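Long-range contact in beta2-microglobulin (Anolis carolinensis, PDB 7CPO), which probably serves as the invariant light chain of MHC class I, pairing with the heavy chain that presents peptides to T cells: residues Glu47-Ser52 with Arg64-Lys69. Sequence-based numbering, arbitrary orientation.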
ATOM      1  N   GLU B  47     -19.675 -10.513  -9.823  1.00 50.16           N
ATOM      2  CA  GLU B  47     -19.278 -11.746  -9.164  1.00 51.56           C
ATOM      3  C   GLU B  47     -17.763 -11.920  -9.312  1.00 47.68           C
ATOM      4  O   GLU B  47     -17.094 -11.161 -10.018  1.00 49.39           O
ATOM      5  CB  GLU B  47     -20.029 -12.949  -9.745  1.00 55.29           C
ATOM      6  CG  GLU B  47     -21.568 -12.959  -9.615  1.00 53.36           C
ATOM      7  CD  GLU B  47     -22.246 -13.520 -10.869  1.00 68.70           C
ATOM      8  OE1 GLU B  47     -21.682 -14.464 -11.463  1.00 70.42           O
ATOM      9  OE2 GLU B  47     -23.337 -13.037 -11.261  1.00 75.60           O
ATOM     10  N   ASN B  48     -17.200 -12.920  -8.630  1.00 38.69           N
ATOM     11  CA  ASN B  48     -15.813 -13.334  -8.842  1.00 43.87           C
ATOM     12  C   ASN B  48     -14.836 -12.207  -8.531  1.00 38.91           C
ATOM     13  O   ASN B  48     -13.892 -11.931  -9.278  1.00 49.31           O
ATOM     14  CB  ASN B  48     -15.627 -13.830 -10.268  1.00 59.48           C
ATOM     15  CG  ASN B  48     -16.275 -15.171 -10.494  1.00 56.32           C
ATOM     16  OD1 ASN B  48     -16.343 -15.649 -11.609  1.00 50.51           O
ATOM     17  ND2 ASN B  48     -16.758 -15.792  -9.415  1.00 52.90           N
ATOM     18  N   VAL B  49     -15.062 -11.582  -7.445  1.00 32.07           N
ATOM     19  CA  VAL B  49     -14.351 -10.390  -7.034  1.00 39.85           C
ATOM     20  C   VAL B  49     -13.206 -10.777  -6.106  1.00 40.12           C
ATOM     21  O   VAL B  49     -13.347 -11.665  -5.257  1.00 34.34           O
ATOM     22  CB  VAL B  49     -15.338  -9.428  -6.351  1.00 39.14           C
ATOM     23  CG1 VAL B  49     -14.619  -8.215  -5.827  1.00 30.29           C
ATOM     24  CG2 VAL B  49     -16.453  -9.053  -7.329  1.00 34.03           C
ATOM     25  N   GLN B  50     -12.067 -10.101  -6.248  1.00 40.22           N
ATOM     26  CA  GLN B  50     -10.908 -10.335  -5.400  1.00 30.57           C
ATOM     27  C   GLN B  50     -10.543  -9.065  -4.648  1.00 30.74           C
ATOM     28  O   GLN B  50     -10.805  -7.956  -5.122  1.00 36.66           O
ATOM     29  CB  GLN B  50      -9.717 -10.773  -6.225  1.00 36.84           C
ATOM     30  CG  GLN B  50     -10.019 -11.957  -7.087  1.00 43.24           C
ATOM     31  CD  GLN B  50      -9.123 -13.112  -6.764  1.00 50.16           C
ATOM     32  OE1 GLN B  50      -8.058 -13.264  -7.362  1.00 58.05           O
ATOM     33  NE2 GLN B  50      -9.527 -13.926  -5.793  1.00 48.83           N
ATOM     34  N   GLN B  51      -9.907  -9.231  -3.484  1.00 38.80           N
ATOM     35  CA  GLN B  51      -9.437  -8.091  -2.701  1.00 30.73           C
ATOM     36  C   GLN B  51      -8.096  -8.380  -2.031  1.00 35.22           C
ATOM     37  O   GLN B  51      -7.889  -9.449  -1.451  1.00 34.81           O
ATOM     38  CB  GLN B  51     -10.475  -7.685  -1.655  1.00 30.44           C
ATOM     39  CG  GLN B  51     -10.464  -8.468  -0.369  1.00 23.24           C
ATOM     40  CD  GLN B  51     -11.310  -7.798   0.680  1.00 38.90           C
ATOM     41  OE1 GLN B  51     -12.245  -7.064   0.349  1.00 44.35           O
ATOM     42  NE2 GLN B  51     -10.989  -8.032   1.955  1.00 39.79           N
ATOM     43  N   SER B  52      -7.192  -7.410  -2.113  1.00 38.61           N
ATOM     44  CA  SER B  52      -5.870  -7.517  -1.522  1.00 31.31           C
ATOM     45  C   SER B  52      -5.952  -7.497  -0.003  1.00 27.74           C
ATOM     46  O   SER B  52      -6.945  -7.065   0.593  1.00 27.13           O
ATOM     47  CB  SER B  52      -4.981  -6.358  -1.980  1.00 22.51           C
ATOM     48  OG  SER B  52      -5.393  -5.174  -1.312  1.00 27.06           O
ATOM     49  N   ARG B  64      -6.485  -0.488   0.253  1.00 40.93           N
ATOM     50  CA  ARG B  64      -7.246  -1.682  -0.095  1.00 26.14           C
ATOM     51  C   ARG B  64      -7.550  -1.668  -1.585  1.00 32.92           C
ATOM     52  O   ARG B  64      -8.053  -0.668  -2.112  1.00 28.60           O
ATOM     53  CB  ARG B  64      -8.548  -1.760   0.709  1.00 29.44           C
ATOM     54  CG  ARG B  64      -9.450  -2.938   0.333  1.00 40.79           C
ATOM     55  CD  ARG B  64      -8.979  -4.223   0.992  1.00 46.57           C
ATOM     56  NE  ARG B  64      -9.299  -4.239   2.415  1.00 53.54           N
ATOM     57  CZ  ARG B  64      -8.955  -5.215   3.245  1.00 57.04           C
ATOM     58  NH1 ARG B  64      -8.275  -6.260   2.794  1.00 58.83           N
ATOM     59  NH2 ARG B  64      -9.301  -5.149   4.523  1.00 58.41           N
ATOM     60  N   LEU B  65      -7.264  -2.781  -2.251  1.00 31.10           N
ATOM     61  CA  LEU B  65      -7.513  -2.946  -3.673  1.00 26.53           C
ATOM     62  C   LEU B  65      -8.561  -4.031  -3.876  1.00 33.19           C
ATOM     63  O   LEU B  65      -8.533  -5.068  -3.206  1.00 30.76           O
ATOM     64  CB  LEU B  65      -6.228  -3.305  -4.418  1.00 20.83           C
ATOM     65  CG  LEU B  65      -6.415  -3.565  -5.914  1.00 32.57           C
ATOM     66  CD1 LEU B  65      -6.752  -2.273  -6.691  1.00 20.04           C
ATOM     67  CD2 LEU B  65      -5.173  -4.231  -6.453  1.00 19.89           C
ATOM     68  N   VAL B  66      -9.497  -3.775  -4.791  1.00 34.37           N
ATOM     69  CA  VAL B  66     -10.619  -4.659  -5.081  1.00 22.75           C
ATOM     70  C   VAL B  66     -10.737  -4.756  -6.589  1.00 26.20           C
ATOM     71  O   VAL B  66     -10.725  -3.732  -7.280  1.00 30.80           O
ATOM     72  CB  VAL B  66     -11.931  -4.133  -4.469  1.00 31.86           C
ATOM     73  CG1 VAL B  66     -13.063  -5.110  -4.726  1.00 31.72           C
ATOM     74  CG2 VAL B  66     -11.764  -3.897  -2.957  1.00 32.28           C
ATOM     75  N   TYR B  67     -10.828  -5.974  -7.110  1.00 25.01           N
ATOM     76  CA  TYR B  67     -10.797  -6.102  -8.559  1.00 24.85           C
ATOM     77  C   TYR B  67     -11.505  -7.376  -9.000  1.00 30.52           C
ATOM     78  O   TYR B  67     -11.797  -8.269  -8.199  1.00 28.76           O
ATOM     79  CB  TYR B  67      -9.357  -6.055  -9.089  1.00 25.37           C
ATOM     80  CG  TYR B  67      -8.469  -7.157  -8.565  1.00 26.26           C
ATOM     81  CD1 TYR B  67      -8.298  -8.337  -9.276  1.00 30.96           C
ATOM     82  CD2 TYR B  67      -7.798  -7.018  -7.362  1.00 34.06           C
ATOM     83  CE1 TYR B  67      -7.490  -9.362  -8.792  1.00 33.77           C
ATOM     84  CE2 TYR B  67      -6.978  -8.037  -6.870  1.00 32.88           C
ATOM     85  CZ  TYR B  67      -6.829  -9.202  -7.590  1.00 43.10           C
ATOM     86  OH  TYR B  67      -6.020 -10.208  -7.101  1.00 45.73           O
ATOM     87  N   ALA B  68     -11.786  -7.437 -10.305  1.00 36.01           N
ATOM     88  CA  ALA B  68     -12.510  -8.543 -10.913  1.00 27.72           C
ATOM     89  C   ALA B  68     -12.245  -8.540 -12.406  1.00 23.48           C
ATOM     90  O   ALA B  68     -12.120  -7.478 -13.015  1.00 32.51           O
ATOM     91  CB  ALA B  68     -14.015  -8.459 -10.653  1.00 26.82           C
ATOM     92  N   LYS B  69     -12.125  -9.732 -12.976  1.00 34.87           N
ATOM     93  CA  LYS B  69     -12.009  -9.856 -14.416  1.00 39.33           C
ATOM     94  C   LYS B  69     -13.357  -9.544 -15.057  1.00 45.29           C
ATOM     95  O   LYS B  69     -14.418  -9.758 -14.463  1.00 37.11           O
ATOM     96  CB  LYS B  69     -11.532 -11.257 -14.805  1.00 36.26           C
ATOM     97  CG  LYS B  69     -10.026 -11.493 -14.613  1.00 39.32           C
ATOM     98  CD  LYS B  69      -9.524 -12.711 -15.408  1.00 49.88           C
ATOM     99  CE  LYS B  69     -10.203 -14.017 -14.957  1.00 62.59           C
ATOM    100  NZ  LYS B  69      -9.291 -14.939 -14.197  1.00 50.84           N
TER
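Gln50 and Tyr67 form the antiparallel hydrogen-bonded pair that centres this contact between the edge strand 49-56 and strand 62-70 of the immunoglobulin C1-set sandwich. Gln50 N gives a nearly straight bond to Tyr67 O (2.7 Å), and Tyr67 N answers to Gln50 O (2.8 Å). Both side chains leave the sheet on one face, where Gln50 CB lies over the Tyr67 ring in a CH-pi contact, 3.8 Å from the centroid. Tyr67 CG sits between its backbone N and carbonyl carbon (chi1 61°), which turns one ring face to Gln50 CB; Ser239 of the MHC class I heavy chain also packs on Tyr67. On the face bearing Val49, Val66 and Ala68, Val49 CG1 meets Val66 CG1 at 3.6 Å, while Val66 and Ala68 continue inward onto Leu39 of the opposing sheet.

Toward Ser52, side chains join the backbone bonding. Ser52 N bonds to Leu65 O (2.9 Å), and Leu65 N returns a longer bond to Ser52 OG (3.2 Å). Bends at chi2 and chi3 (80° and 74°) carry the Arg64 guanidinium across to the Ser52 carbonyl, where Arg64 NH1 donates to Ser52 O (2.7 Å) in the carbonyl plane. Gln51 NE2 packs over one guanidinium face without a hydrogen bond, both groups being donors. An alanine in place of Arg64 would probably leave Ser52 O without this donor and the Gln51 amide freer to turn. Toward Glu47 and Asn48 the chain is exposed and the fit loosens, Asn48 O merely approaching Ala68 CB (3.7 Å). At Ser52, therefore, OG and the probably cationic Arg64 supplement a backbone bond, the charge likely strengthening the grip on the carbonyl.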